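Local coordinates for protein glutathione S-transferase omega-like 2 (Saccharomyces cerevisiae, PDB 5LKB) that acts as a glutathione-dependent thiol transferase and dehydroascorbate reductase and reacts with glutathionyl-(hydro)quinones, at residues 69-79 with 341-349. Residues are numbered along the deposited sequence; the frame is centred on the assembly and turned at random.
Sequences VVHWHLDEKGW and HIKLHYTRS
Trp72 and Trp79, on the loop that follows strand 66-69 of the thioredoxin-like domain, meet His341, Leu344 and His345 on helix 339-349, in the C-terminal part of the chain. Trp72 carries most of the contact. With CG between the backbone N and the carbonyl carbon (chi1 49°), its indole turns a face to Leu344 and an edge to His341. CB of Leu344 packs on that face as a CH-pi contact, 3.6 Å from Trp72 CE3. His71 CE1 covers the opposite face. The edge points at the face of His341 in a T-shaped pair, with Trp72 CD1 3.8 Å from His341 CE1. Asp129 takes the indole N-H. Cutting Trp72 back to an alanine is likely to open a gap between Leu344 and His71, take the edge from the His341 face and leave Asp129 without its indole donor.

Two helix side chains bond directly to the loop backbone. His345 ND1 donates to Trp72 O at 2.8 Å, in the imidazole plane and nearly in line with the carbonyl. This bond helps set the ring's rotation; NE2 bonds a glycerol, probably from the crystallisation liquor. Trp79 CH2 lies over the imidazole face, 3.3 Å from His345 CE1; the ring planes are 28° apart, and the rings are strongly offset. One turn on, Leu74 N donates to Ser349 OG at 2.9 Å, almost straight. Ser349 OG in turn donates to His345 O, so both segments hold it.

Waters add three links: Val70 O to His341 ND1, His73 NE2 to Arg348 O, and Leu74 O to Ser349 O. His341 NE2 also bonds Val128 O, and His73 ND1 bonds Arg80. Trp79 binds glutathione and lies near the nucleophile Cys46. The contact is part of the interface between the thioredoxin-like and helical domains of the GST fold, next to the glutathione site.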
loop_
_atom_site.group_PDB
_atom_site.type_symbol
_atom_site.label_atom_id
_atom_site.label_comp_id
_atom_site.label_asym_id
_atom_site.label_seq_id
_atom_site.Cartn_x
_atom_site.Cartn_y
_atom_site.Cartn_z
ATOM N N VAL A 69 -10.875 -24.711 12.463
ATOM C CA VAL A 69 -10.512 -23.381 11.927
ATOM C C VAL A 69 -11.735 -22.462 11.941
ATOM O O VAL A 69 -12.772 -22.774 11.339
ATOM C CB VAL A 69 -9.938 -23.496 10.513
ATOM C CG1 VAL A 69 -9.484 -22.098 10.082
ATOM C CG2 VAL A 69 -8.815 -24.454 10.462
ATOM N N VAL A 70 -11.615 -21.314 12.614
ATOM C CA VAL A 70 -12.652 -20.307 12.593
ATOM C C VAL A 70 -12.698 -19.588 11.244
ATOM O O VAL A 70 -11.736 -19.619 10.473
ATOM C CB VAL A 70 -12.471 -19.284 13.730
ATOM C CG1 VAL A 70 -12.664 -19.994 15.106
ATOM C CG2 VAL A 70 -11.165 -18.543 13.673
ATOM N N HIS A 71 -13.816 -18.912 11.014
ATOM C CA HIS A 71 -14.019 -18.064 9.841
ATOM C C HIS A 71 -13.006 -16.942 9.870
ATOM O O HIS A 71 -12.601 -16.459 10.929
ATOM C CB HIS A 71 -15.427 -17.501 9.865
ATOM C CG HIS A 71 -15.954 -17.061 8.542
ATOM N ND1 HIS A 71 -15.552 -15.898 7.938
ATOM C CD2 HIS A 71 -16.892 -17.608 7.732
ATOM C CE1 HIS A 71 -16.227 -15.745 6.809
ATOM N NE2 HIS A 71 -17.056 -16.770 6.666
ATOM N N TRP A 72 -12.586 -16.518 8.665
ATOM C CA TRP A 72 -11.675 -15.381 8.548
ATOM C C TRP A 72 -12.313 -14.048 8.909
ATOM O O TRP A 72 -11.583 -13.118 9.265
ATOM C CB TRP A 72 -11.047 -15.323 7.138
ATOM C CG TRP A 72 -12.079 -15.455 6.023
ATOM C CD1 TRP A 72 -12.366 -16.601 5.346
ATOM C CD2 TRP A 72 -12.973 -14.453 5.527
ATOM N NE1 TRP A 72 -13.393 -16.377 4.448
ATOM C CE2 TRP A 72 -13.777 -15.074 4.540
ATOM C CE3 TRP A 72 -13.193 -13.096 5.821
ATOM C CZ2 TRP A 72 -14.741 -14.378 3.828
ATOM C CZ3 TRP A 72 -14.168 -12.412 5.089
ATOM C CH2 TRP A 72 -14.925 -13.064 4.124
ATOM N N HIS A 73 -13.636 -13.937 8.890
ATOM C CA HIS A 73 -14.298 -12.686 9.206
ATOM C C HIS A 73 -14.476 -12.529 10.725
ATOM O O HIS A 73 -15.168 -13.338 11.374
ATOM C CB HIS A 73 -15.637 -12.515 8.496
ATOM C CG HIS A 73 -16.262 -11.187 8.752
ATOM N ND1 HIS A 73 -17.508 -11.037 9.332
ATOM C CD2 HIS A 73 -15.807 -9.932 8.516
ATOM C CE1 HIS A 73 -17.794 -9.749 9.416
ATOM N NE2 HIS A 73 -16.768 -9.056 8.947
ATOM N N LEU A 74 -13.920 -11.453 11.290
ATOM C CA LEU A 74 -13.995 -11.205 12.725
ATOM C C LEU A 74 -14.944 -10.039 12.996
ATOM O O LEU A 74 -14.611 -8.873 12.756
ATOM C CB LEU A 74 -12.598 -10.982 13.284
ATOM C CG LEU A 74 -12.505 -10.639 14.775
ATOM C CD1 LEU A 74 -13.038 -11.755 15.686
ATOM C CD2 LEU A 74 -11.072 -10.438 15.134
ATOM N N ASP A 75 -16.182 -10.354 13.484
ATOM C CA ASP A 75 -17.179 -9.346 13.816
ATOM C C ASP A 75 -17.152 -9.021 15.315
ATOM O O ASP A 75 -16.274 -9.488 16.047
ATOM C CB ASP A 75 -18.554 -9.759 13.271
ATOM C CG ASP A 75 -19.211 -10.918 14.026
ATOM O OD1 ASP A 75 -18.832 -11.177 15.187
ATOM O OD2 ASP A 75 -20.094 -11.566 13.412
ATOM N N GLU A 76 -18.099 -8.182 15.764
ATOM C CA GLU A 76 -18.086 -7.718 17.154
ATOM C C GLU A 76 -18.279 -8.845 18.150
ATOM O O GLU A 76 -17.854 -8.712 19.311
ATOM C CB GLU A 76 -19.181 -6.672 17.392
ATOM N N LYS A 77 -18.940 -9.926 17.766
ATOM C CA LYS A 77 -19.088 -11.073 18.683
ATOM C C LYS A 77 -17.928 -12.087 18.635
ATOM O O LYS A 77 -18.022 -13.165 19.237
ATOM C CB LYS A 77 -20.441 -11.738 18.449
ATOM C CG LYS A 77 -21.620 -10.855 18.849
ATOM C CD LYS A 77 -22.943 -11.564 18.666
ATOM C CE LYS A 77 -24.129 -10.660 18.982
ATOM N NZ LYS A 77 -24.130 -9.398 18.166
ATOM N N GLY A 78 -16.836 -11.792 17.911
ATOM C CA GLY A 78 -15.637 -12.600 17.978
ATOM C C GLY A 78 -15.563 -13.703 16.938
ATOM O O GLY A 78 -16.488 -13.960 16.179
ATOM N N TRP A 79 -14.463 -14.449 16.977
ATOM C CA TRP A 79 -14.273 -15.496 15.976
ATOM C C TRP A 79 -15.418 -16.490 16.041
ATOM O O TRP A 79 -15.941 -16.802 17.130
ATOM C CB TRP A 79 -12.971 -16.240 16.208
ATOM C CG TRP A 79 -11.688 -15.451 16.187
ATOM C CD1 TRP A 79 -10.943 -15.048 17.247
ATOM C CD2 TRP A 79 -10.992 -14.956 15.015
ATOM N NE1 TRP A 79 -9.816 -14.402 16.846
ATOM C CE2 TRP A 79 -9.806 -14.362 15.469
ATOM C CE3 TRP A 79 -11.228 -15.039 13.635
ATOM C CZ2 TRP A 79 -8.875 -13.801 14.616
ATOM C CZ3 TRP A 79 -10.269 -14.524 12.763
ATOM C CH2 TRP A 79 -9.112 -13.900 13.252
ATOM N N HIS A 341 -7.429 -16.397 3.420
ATOM C CA HIS A 341 -7.819 -16.086 4.791
ATOM C C HIS A 341 -7.064 -14.868 5.314
ATOM O O HIS A 341 -7.649 -14.015 5.988
ATOM C CB HIS A 341 -7.556 -17.273 5.724
ATOM C CG HIS A 341 -8.628 -18.321 5.691
ATOM N ND1 HIS A 341 -9.318 -18.725 6.820
ATOM C CD2 HIS A 341 -9.144 -19.015 4.653
ATOM C CE1 HIS A 341 -10.236 -19.600 6.463
ATOM N NE2 HIS A 341 -10.142 -19.811 5.162
ATOM N N ILE A 342 -5.759 -14.798 5.041
ATOM C CA ILE A 342 -4.941 -13.673 5.473
ATOM C C ILE A 342 -5.509 -12.350 4.944
ATOM O O ILE A 342 -5.785 -11.417 5.693
ATOM C CB ILE A 342 -3.485 -13.877 5.058
ATOM C CG1 ILE A 342 -2.832 -14.992 5.899
ATOM C CG2 ILE A 342 -2.670 -12.611 5.127
ATOM C CD1 ILE A 342 -1.547 -15.505 5.343
ATOM N N LYS A 343 -5.640 -12.244 3.617
ATOM C CA LYS A 343 -6.065 -10.968 3.061
ATOM C C LYS A 343 -7.482 -10.606 3.427
ATOM O O LYS A 343 -7.778 -9.414 3.729
ATOM C CB LYS A 343 -5.890 -10.967 1.526
ATOM C CG LYS A 343 -4.406 -10.963 1.116
ATOM C CD LYS A 343 -4.205 -11.196 -0.381
ATOM C CE LYS A 343 -4.733 -10.085 -1.251
ATOM N NZ LYS A 343 -3.786 -9.007 -1.265
ATOM N N LEU A 344 -8.383 -11.585 3.359
ATOM C CA LEU A 344 -9.776 -11.317 3.700
ATOM C C LEU A 344 -9.935 -10.937 5.163
ATOM O O LEU A 344 -10.629 -9.980 5.494
ATOM C CB LEU A 344 -10.655 -12.527 3.352
ATOM C CG LEU A 344 -10.877 -12.818 1.866
ATOM C CD1 LEU A 344 -11.471 -14.209 1.743
ATOM C CD2 LEU A 344 -11.823 -11.730 1.307
ATOM N N HIS A 345 -9.278 -11.665 6.072
ATOM C CA HIS A 345 -9.464 -11.340 7.492
ATOM C C HIS A 345 -9.204 -9.869 7.765
ATOM O O HIS A 345 -10.035 -9.156 8.356
ATOM C CB HIS A 345 -8.542 -12.174 8.385
ATOM C CG HIS A 345 -8.475 -11.627 9.762
ATOM N ND1 HIS A 345 -9.583 -11.628 10.576
ATOM C CD2 HIS A 345 -7.499 -10.958 10.431
ATOM C CE1 HIS A 345 -9.301 -10.959 11.684
ATOM N NE2 HIS A 345 -8.043 -10.549 11.627
ATOM N N TYR A 346 -7.999 -9.408 7.413
ATOM C CA TYR A 346 -7.604 -8.089 7.836
ATOM C C TYR A 346 -8.454 -7.032 7.154
ATOM O O TYR A 346 -8.952 -6.118 7.800
ATOM C CB TYR A 346 -6.132 -7.875 7.522
ATOM C CG TYR A 346 -5.138 -8.572 8.492
ATOM C CD1 TYR A 346 -4.701 -9.873 8.267
ATOM C CD2 TYR A 346 -4.597 -7.884 9.565
ATOM C CE1 TYR A 346 -3.794 -10.448 9.089
ATOM C CE2 TYR A 346 -3.699 -8.468 10.431
ATOM C CZ TYR A 346 -3.309 -9.755 10.196
ATOM O OH TYR A 346 -2.362 -10.395 10.956
ATOM N N THR A 347 -8.610 -7.147 5.831
ATOM C CA THR A 347 -9.266 -6.081 5.090
ATOM C C THR A 347 -10.776 -6.038 5.319
ATOM O O THR A 347 -11.391 -4.970 5.199
ATOM C CB THR A 347 -8.981 -6.198 3.605
ATOM O OG1 THR A 347 -9.513 -7.418 3.109
ATOM C CG2 THR A 347 -7.483 -6.047 3.314
ATOM N N ARG A 348 -11.397 -7.175 5.606
ATOM C CA ARG A 348 -12.837 -7.229 5.827
ATOM C C ARG A 348 -13.232 -7.056 7.277
ATOM O O ARG A 348 -14.388 -6.717 7.529
ATOM C CB ARG A 348 -13.410 -8.560 5.349
ATOM C CG ARG A 348 -13.129 -8.929 3.895
ATOM C CD ARG A 348 -13.791 -7.915 2.971
ATOM N NE ARG A 348 -13.702 -8.356 1.579
ATOM C CZ ARG A 348 -14.475 -9.270 1.013
ATOM N NH1 ARG A 348 -15.483 -9.838 1.713
ATOM N NH2 ARG A 348 -14.229 -9.671 -0.219
ATOM N N SER A 349 -12.315 -7.212 8.226
ATOM C CA SER A 349 -12.706 -7.106 9.631
ATOM C C SER A 349 -12.373 -5.770 10.271
ATOM O O SER A 349 -13.037 -5.391 11.231
ATOM C CB SER A 349 -12.025 -8.192 10.464
ATOM O OG SER A 349 -12.224 -9.493 9.949
HETATM O O HOH W 1 -9.389 -18.461 9.637
HETATM O O HOH W 2 -16.650 -6.243 9.301
HETATM O O HOH W 3 -15.524 -6.424 11.857
#